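Long-range contact in D-xylonate dehydratase (Caulobacter crescentus, PDB 5OYN), which dehydrates D-xylonate to 2-dehydro-3-deoxy-D-arabinonate in D-xylose degradation, and D-gluconate about as efficiently, using a [2Fe-2S] cluster and a magnesium ion: residues Gly519-Ile531 and Ala540-Gln552. Sequence-based numbering, arbitrary orientation.
Sequences GLSWLRTGDTIRI and ALVDEATIAARKQ
I529 and A540 form an antiparallel, non-hydrogen-bonded pair, and beside it L541 N donates to T528 O (2.9 Å). The side chains of T528 and L541 meet next to this bond, CG2 against CD1. Further on, the W522 ring packs against the helix 544-551. With CG between its backbone N and carbonyl carbon (chi1 49°), W522 turns its ring to the helix. I547 lies over one face of the indole as a CH-pi contact, with I547 CG1 4.0 Å from the centroid of the six-membered ring. A540 CB touches W522 CH2 at 3.7 Å. K551 lies side by side with W522, its CG and CE near W522 CD1.

Strands 528-532 and 537-540 form a beta hairpin at one side of a mixed sheet in the C-terminal region. The chain then leaves the edge strand through an inverse gamma turn centred on L541 and enters the helix, where D543 is the N-cap. The contact lies away from the iron-sulfur and magnesium sites.

R550 reaches back from this helix. Its NH1 donates to W522 O, which lies in the guanidinium plane. R550 NH1 and NH2 also grip D527 OD1 end-on, at 3.0 and 3.1 Å, as a salt bridge. NH1 meets the syn lone pair. R524 N donates to the same oxygen from above the carboxylate plane, within a type II turn from R524 to D527. R524 CB and CG lie over one face of the R550 guanidinium. R524 NH1 donates to S521 O (2.9 Å) and L523 O. A leucine in place of R550 would probably leave the D527 carboxylate without this charged partner and W522 O without this donor.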
ATOM      1  N   GLY A 519      33.740  33.373 -23.228  1.00 72.00           N
ATOM      2  CA  GLY A 519      33.607  34.706 -23.799  1.00 71.60           C
ATOM      3  C   GLY A 519      32.606  35.597 -23.086  1.00 74.11           C
ATOM      4  O   GLY A 519      32.750  36.823 -23.078  1.00 72.90           O
ATOM      5  N   LEU A 520      31.581  35.008 -22.472  1.00 76.30           N
ATOM      6  CA  LEU A 520      30.607  35.833 -21.772  1.00 76.80           C
ATOM      7  C   LEU A 520      31.181  36.501 -20.527  1.00 71.87           C
ATOM      8  O   LEU A 520      30.515  37.369 -19.956  1.00 68.32           O
ATOM      9  CB  LEU A 520      29.378  34.992 -21.404  1.00 77.30           C
ATOM     10  CG  LEU A 520      28.414  34.712 -22.567  1.00 77.23           C
ATOM     11  CD1 LEU A 520      27.271  33.821 -22.130  1.00 67.42           C
ATOM     12  CD2 LEU A 520      27.885  36.005 -23.180  1.00 68.08           C
ATOM     13  N   SER A 521      32.399  36.140 -20.103  1.00 72.92           N
ATOM     14  CA  SER A 521      32.968  36.771 -18.914  1.00 76.25           C
ATOM     15  C   SER A 521      33.345  38.224 -19.164  1.00 77.69           C
ATOM     16  O   SER A 521      33.337  39.028 -18.225  1.00 82.72           O
ATOM     17  CB  SER A 521      34.184  35.994 -18.403  1.00 75.11           C
ATOM     18  OG  SER A 521      34.928  35.419 -19.459  1.00 77.43           O
ATOM     19  N   TRP A 522      33.662  38.592 -20.409  1.00 79.10           N
ATOM     20  CA  TRP A 522      34.105  39.948 -20.697  1.00 73.96           C
ATOM     21  C   TRP A 522      33.062  40.806 -21.391  1.00 77.80           C
ATOM     22  O   TRP A 522      33.291  42.011 -21.550  1.00 80.84           O
ATOM     23  CB  TRP A 522      35.398  39.941 -21.534  1.00 75.33           C
ATOM     24  CG  TRP A 522      35.444  39.056 -22.771  1.00 70.26           C
ATOM     25  CD1 TRP A 522      36.115  37.861 -22.909  1.00 72.17           C
ATOM     26  CD2 TRP A 522      34.856  39.329 -24.049  1.00 62.01           C
ATOM     27  NE1 TRP A 522      35.955  37.369 -24.189  1.00 66.38           N
ATOM     28  CE2 TRP A 522      35.181  38.247 -24.905  1.00 61.70           C
ATOM     29  CE3 TRP A 522      34.069  40.369 -24.549  1.00 66.81           C
ATOM     30  CZ2 TRP A 522      34.747  38.184 -26.230  1.00 65.91           C
ATOM     31  CZ3 TRP A 522      33.638  40.306 -25.874  1.00 69.65           C
ATOM     32  CH2 TRP A 522      33.981  39.222 -26.696  1.00 67.51           C
ATOM     33  N   LEU A 523      31.930  40.238 -21.798  1.00 75.09           N
ATOM     34  CA  LEU A 523      30.895  41.038 -22.442  1.00 72.38           C
ATOM     35  C   LEU A 523      30.316  42.052 -21.459  1.00 74.27           C
ATOM     36  O   LEU A 523      30.263  41.823 -20.248  1.00 76.47           O
ATOM     37  CB  LEU A 523      29.801  40.133 -23.001  1.00 69.92           C
ATOM     38  CG  LEU A 523      28.509  40.730 -23.558  1.00 73.84           C
ATOM     39  CD1 LEU A 523      28.609  40.994 -25.053  1.00 76.06           C
ATOM     40  CD2 LEU A 523      27.393  39.754 -23.295  1.00 73.94           C
ATOM     41  N   ARG A 524      29.925  43.209 -21.983  1.00 73.64           N
ATOM     42  CA  ARG A 524      29.404  44.278 -21.146  1.00 73.67           C
ATOM     43  C   ARG A 524      28.190  44.889 -21.821  1.00 73.94           C
ATOM     44  O   ARG A 524      28.096  44.919 -23.050  1.00 74.93           O
ATOM     45  CB  ARG A 524      30.458  45.361 -20.873  1.00 74.60           C
ATOM     46  CG  ARG A 524      31.814  44.830 -20.433  1.00 75.12           C
ATOM     47  CD  ARG A 524      31.833  44.488 -18.953  1.00 81.01           C
ATOM     48  NE  ARG A 524      33.145  44.037 -18.489  1.00 81.84           N
ATOM     49  CZ  ARG A 524      33.446  42.771 -18.205  1.00 86.91           C
ATOM     50  NH1 ARG A 524      32.524  41.822 -18.346  1.00 80.79           N
ATOM     51  NH2 ARG A 524      34.669  42.448 -17.783  1.00 85.11           N
ATOM     52  N   THR A 525      27.253  45.362 -20.998  1.00 74.42           N
ATOM     53  CA  THR A 525      26.043  45.993 -21.509  1.00 73.88           C
ATOM     54  C   THR A 525      26.407  47.112 -22.483  1.00 78.87           C
ATOM     55  O   THR A 525      27.428  47.785 -22.331  1.00 88.26           O
ATOM     56  CB  THR A 525      25.209  46.524 -20.337  1.00 65.61           C
ATOM     57  OG1 THR A 525      24.914  45.443 -19.443  1.00 75.37           O
ATOM     58  CG2 THR A 525      23.909  47.133 -20.806  1.00 63.32           C
ATOM     59  N   GLY A 526      25.587  47.288 -23.516  1.00 72.09           N
ATOM     60  CA  GLY A 526      25.847  48.276 -24.533  1.00 76.75           C
ATOM     61  C   GLY A 526      26.652  47.778 -25.716  1.00 80.90           C
ATOM     62  O   GLY A 526      26.596  48.396 -26.792  1.00 80.07           O
ATOM     63  N   ASP A 527      27.398  46.681 -25.554  1.00 77.44           N
ATOM     64  CA  ASP A 527      28.068  46.050 -26.683  1.00 72.83           C
ATOM     65  C   ASP A 527      27.045  45.624 -27.734  1.00 75.23           C
ATOM     66  O   ASP A 527      25.836  45.568 -27.491  1.00 79.49           O
ATOM     67  CB  ASP A 527      28.875  44.834 -26.235  1.00 70.45           C
ATOM     68  CG  ASP A 527      30.021  45.197 -25.303  1.00 84.12           C
ATOM     69  OD1 ASP A 527      30.692  44.264 -24.793  1.00 80.53           O
ATOM     70  OD2 ASP A 527      30.247  46.411 -25.074  1.00 85.82           O
ATOM     71  N   THR A 528      27.544  45.325 -28.924  1.00 76.16           N
ATOM     72  CA  THR A 528      26.700  44.930 -30.039  1.00 72.66           C
ATOM     73  C   THR A 528      27.011  43.485 -30.394  1.00 73.18           C
ATOM     74  O   THR A 528      28.179  43.118 -30.564  1.00 71.46           O
ATOM     75  CB  THR A 528      26.890  45.872 -31.234  1.00 71.08           C
ATOM     76  OG1 THR A 528      26.108  47.055 -31.017  1.00 70.99           O
ATOM     77  CG2 THR A 528      26.445  45.224 -32.550  1.00 67.44           C
ATOM     78  N   ILE A 529      25.961  42.663 -30.451  1.00 74.65           N
ATOM     79  CA  ILE A 529      26.064  41.247 -30.788  1.00 73.48           C
ATOM     80  C   ILE A 529      25.443  41.042 -32.163  1.00 73.08           C
ATOM     81  O   ILE A 529      24.385  41.608 -32.473  1.00 67.95           O
ATOM     82  CB  ILE A 529      25.376  40.361 -29.728  1.00 67.20           C
ATOM     83  CG1 ILE A 529      26.067  40.535 -28.371  1.00 71.54           C
ATOM     84  CG2 ILE A 529      25.389  38.902 -30.162  1.00 70.66           C
ATOM     85  CD1 ILE A 529      25.991  39.323 -27.453  1.00 66.96           C
ATOM     86  N   ARG A 530      26.115  40.248 -32.992  1.00 72.32           N
ATOM     87  CA  ARG A 530      25.704  40.010 -34.370  1.00 73.13           C
ATOM     88  C   ARG A 530      25.415  38.527 -34.538  1.00 72.56           C
ATOM     89  O   ARG A 530      26.319  37.691 -34.396  1.00 71.62           O
ATOM     90  CB  ARG A 530      26.780  40.476 -35.355  1.00 74.36           C
ATOM     91  CG  ARG A 530      26.740  39.794 -36.717  1.00 74.16           C
ATOM     92  CD  ARG A 530      27.317  40.682 -37.801  1.00 70.18           C
ATOM     93  NE  ARG A 530      27.248  40.045 -39.115  1.00 82.74           N
ATOM     94  CZ  ARG A 530      26.747  40.622 -40.213  1.00 92.34           C
ATOM     95  NH1 ARG A 530      26.256  41.864 -40.170  1.00 83.56           N
ATOM     96  NH2 ARG A 530      26.733  39.950 -41.365  1.00 85.05           N
ATOM     97  N   ILE A 531      24.158  38.205 -34.836  1.00 64.94           N
ATOM     98  CA  ILE A 531      23.702  36.827 -34.968  1.00 72.08           C
ATOM     99  C   ILE A 531      23.513  36.537 -36.447  1.00 68.67           C
ATOM    100  O   ILE A 531      22.813  37.280 -37.150  1.00 64.91           O
ATOM    101  CB  ILE A 531      22.391  36.570 -34.187  1.00 73.46           C
ATOM    102  CG1 ILE A 531      22.477  37.065 -32.736  1.00 66.88           C
ATOM    103  CG2 ILE A 531      22.020  35.086 -34.203  1.00 65.24           C
ATOM    104  CD1 ILE A 531      23.371  36.234 -31.838  1.00 61.45           C
ATOM    105  N   ALA A 540      30.414  39.048 -30.610  1.00 67.60           N
ATOM    106  CA  ALA A 540      30.478  40.368 -30.008  1.00 73.82           C
ATOM    107  C   ALA A 540      31.411  41.227 -30.852  1.00 78.38           C
ATOM    108  O   ALA A 540      32.593  40.895 -31.012  1.00 76.13           O
ATOM    109  CB  ALA A 540      30.970  40.271 -28.565  1.00 75.85           C
ATOM    110  N   LEU A 541      30.870  42.309 -31.420  1.00 78.52           N
ATOM    111  CA  LEU A 541      31.649  43.277 -32.199  1.00 75.32           C
ATOM    112  C   LEU A 541      32.435  44.156 -31.228  1.00 76.98           C
ATOM    113  O   LEU A 541      32.062  45.289 -30.913  1.00 75.64           O
ATOM    114  CB  LEU A 541      30.736  44.105 -33.093  1.00 67.93           C
ATOM    115  CG  LEU A 541      29.803  43.277 -33.971  1.00 72.79           C
ATOM    116  CD1 LEU A 541      28.918  44.172 -34.825  1.00 68.73           C
ATOM    117  CD2 LEU A 541      30.609  42.306 -34.832  1.00 72.65           C
ATOM    118  N   VAL A 542      33.545  43.601 -30.740  1.00 78.72           N
ATOM    119  CA  VAL A 542      34.404  44.231 -29.742  1.00 84.16           C
ATOM    120  C   VAL A 542      35.845  43.817 -30.026  1.00 89.74           C
ATOM    121  O   VAL A 542      36.179  42.625 -29.990  1.00 86.41           O
ATOM    122  CB  VAL A 542      33.975  43.847 -28.312  1.00 82.62           C
ATOM    123  CG1 VAL A 542      35.095  44.116 -27.316  1.00 81.79           C
ATOM    124  CG2 VAL A 542      32.702  44.600 -27.913  1.00 82.32           C
ATOM    125  N   ASP A 543      36.706  44.801 -30.298  1.00 94.01           N
ATOM    126  CA  ASP A 543      38.008  44.552 -30.909  1.00 95.78           C
ATOM    127  C   ASP A 543      38.924  43.761 -29.980  1.00 95.10           C
ATOM    128  O   ASP A 543      38.751  43.737 -28.758  1.00 95.10           O
ATOM    129  CB  ASP A 543      38.680  45.871 -31.299  1.00 99.62           C
ATOM    130  CG  ASP A 543      38.870  46.804 -30.113  1.00101.88           C
ATOM    131  OD1 ASP A 543      37.860  47.371 -29.633  1.00102.43           O
ATOM    132  OD2 ASP A 543      40.027  46.968 -29.663  1.00 99.37           O
ATOM    133  N   GLU A 544      39.927  43.119 -30.595  1.00 94.80           N
ATOM    134  CA  GLU A 544      40.857  42.252 -29.872  1.00 97.58           C
ATOM    135  C   GLU A 544      41.527  42.968 -28.705  1.00 96.41           C
ATOM    136  O   GLU A 544      41.862  42.337 -27.693  1.00 86.90           O
ATOM    137  CB  GLU A 544      41.928  41.728 -30.836  1.00102.12           C
ATOM    138  CG  GLU A 544      41.608  40.393 -31.496  1.00106.85           C
ATOM    139  CD  GLU A 544      42.857  39.558 -31.766  1.00117.12           C
ATOM    140  OE1 GLU A 544      43.978  40.111 -31.678  1.00115.60           O
ATOM    141  OE2 GLU A 544      42.720  38.350 -32.068  1.00117.35           O
ATOM    142  N   ALA A 545      41.736  44.279 -28.835  1.00 99.81           N
ATOM    143  CA  ALA A 545      42.449  45.041 -27.816  1.00 99.62           C
ATOM    144  C   ALA A 545      41.564  45.298 -26.600  1.00 95.25           C
ATOM    145  O   ALA A 545      41.974  45.039 -25.461  1.00 94.40           O
ATOM    146  CB  ALA A 545      42.961  46.358 -28.414  1.00 99.59           C
ATOM    147  N   THR A 546      40.345  45.804 -26.825  1.00 93.18           N
ATOM    148  CA  THR A 546      39.409  45.996 -25.721  1.00 94.56           C
ATOM    149  C   THR A 546      39.113  44.686 -25.005  1.00 92.58           C
ATOM    150  O   THR A 546      38.892  44.685 -23.789  1.00 88.94           O
ATOM    151  CB  THR A 546      38.099  46.615 -26.218  1.00 90.20           C
ATOM    152  OG1 THR A 546      38.377  47.674 -27.142  1.00 94.10           O
ATOM    153  CG2 THR A 546      37.309  47.171 -25.047  1.00 84.22           C
ATOM    154  N   ILE A 547      39.127  43.566 -25.736  1.00 86.29           N
ATOM    155  CA  ILE A 547      38.789  42.277 -25.136  1.00 90.48           C
ATOM    156  C   ILE A 547      39.728  41.963 -23.977  1.00 91.64           C
ATOM    157  O   ILE A 547      39.283  41.688 -22.855  1.00 89.51           O
ATOM    158  CB  ILE A 547      38.801  41.164 -26.203  1.00 87.54           C
ATOM    159  CG1 ILE A 547      37.539  41.231 -27.068  1.00 82.34           C
ATOM    160  CG2 ILE A 547      38.889  39.792 -25.553  1.00 75.95           C
ATOM    161  CD1 ILE A 547      37.416  40.092 -28.071  1.00 74.04           C
ATOM    162  N   ALA A 548      41.044  42.019 -24.222  1.00 92.16           N
ATOM    163  CA  ALA A 548      41.998  41.645 -23.180  1.00 93.12           C
ATOM    164  C   ALA A 548      42.072  42.674 -22.058  1.00 93.24           C
ATOM    165  O   ALA A 548      42.504  42.334 -20.948  1.00 88.50           O
ATOM    166  CB  ALA A 548      43.383  41.424 -23.780  1.00 89.45           C
ATOM    167  N   ALA A 549      41.666  43.920 -22.322  1.00 92.01           N
ATOM    168  CA  ALA A 549      41.565  44.908 -21.251  1.00 91.84           C
ATOM    169  C   ALA A 549      40.492  44.510 -20.245  1.00 95.65           C
ATOM    170  O   ALA A 549      40.698  44.615 -19.028  1.00 95.31           O
ATOM    171  CB  ALA A 549      41.268  46.289 -21.835  1.00 91.94           C
ATOM    172  N   ARG A 550      39.340  44.053 -20.738  1.00 93.99           N
ATOM    173  CA  ARG A 550      38.306  43.549 -19.845  1.00 90.29           C
ATOM    174  C   ARG A 550      38.764  42.273 -19.141  1.00 90.85           C
ATOM    175  O   ARG A 550      38.550  42.116 -17.933  1.00 93.59           O
ATOM    176  CB  ARG A 550      37.015  43.307 -20.628  1.00 86.64           C
ATOM    177  CG  ARG A 550      36.681  44.369 -21.664  1.00 85.48           C
ATOM    178  CD  ARG A 550      35.272  44.906 -21.476  1.00 83.66           C
ATOM    179  NE  ARG A 550      34.751  45.599 -22.655  1.00 75.62           N
ATOM    180  CZ  ARG A 550      33.770  45.135 -23.427  1.00 80.50           C
ATOM    181  NH1 ARG A 550      33.200  43.963 -23.165  1.00 81.68           N
ATOM    182  NH2 ARG A 550      33.353  45.843 -24.470  1.00 79.40           N
ATOM    183  N   LYS A 551      39.415  41.360 -19.878  1.00 86.40           N
ATOM    184  CA  LYS A 551      39.809  40.072 -19.306  1.00 86.70           C
ATOM    185  C   LYS A 551      40.715  40.236 -18.097  1.00 91.70           C
ATOM    186  O   LYS A 551      40.743  39.365 -17.218  1.00 95.31           O
ATOM    187  CB  LYS A 551      40.514  39.211 -20.353  1.00 81.25           C
ATOM    188  CG  LYS A 551      39.592  38.381 -21.208  1.00 80.14           C
ATOM    189  CD  LYS A 551      40.345  37.253 -21.878  1.00 76.42           C
ATOM    190  CE  LYS A 551      39.896  37.093 -23.318  1.00 76.45           C
ATOM    191  NZ  LYS A 551      40.604  35.959 -23.978  1.00 72.83           N
ATOM    192  N   GLN A 552      41.470  41.331 -18.040  1.00 97.74           N
ATOM    193  CA  GLN A 552      42.352  41.574 -16.911  1.00 99.87           C
ATOM    194  C   GLN A 552      41.613  42.142 -15.707  1.00 93.94           C
ATOM    195  O   GLN A 552      42.193  42.207 -14.619  1.00 90.28           O
ATOM    196  CB  GLN A 552      43.495  42.509 -17.339  1.00102.28           C
ATOM    197  CG  GLN A 552      44.451  41.867 -18.347  1.00104.31           C
ATOM    198  CD  GLN A 552      45.842  41.622 -17.775  1.00113.37           C
ATOM    199  OE1 GLN A 552      46.478  42.532 -17.236  1.00116.19           O
ATOM    200  NE2 GLN A 552      46.313  40.377 -17.878  1.00108.71           N
TER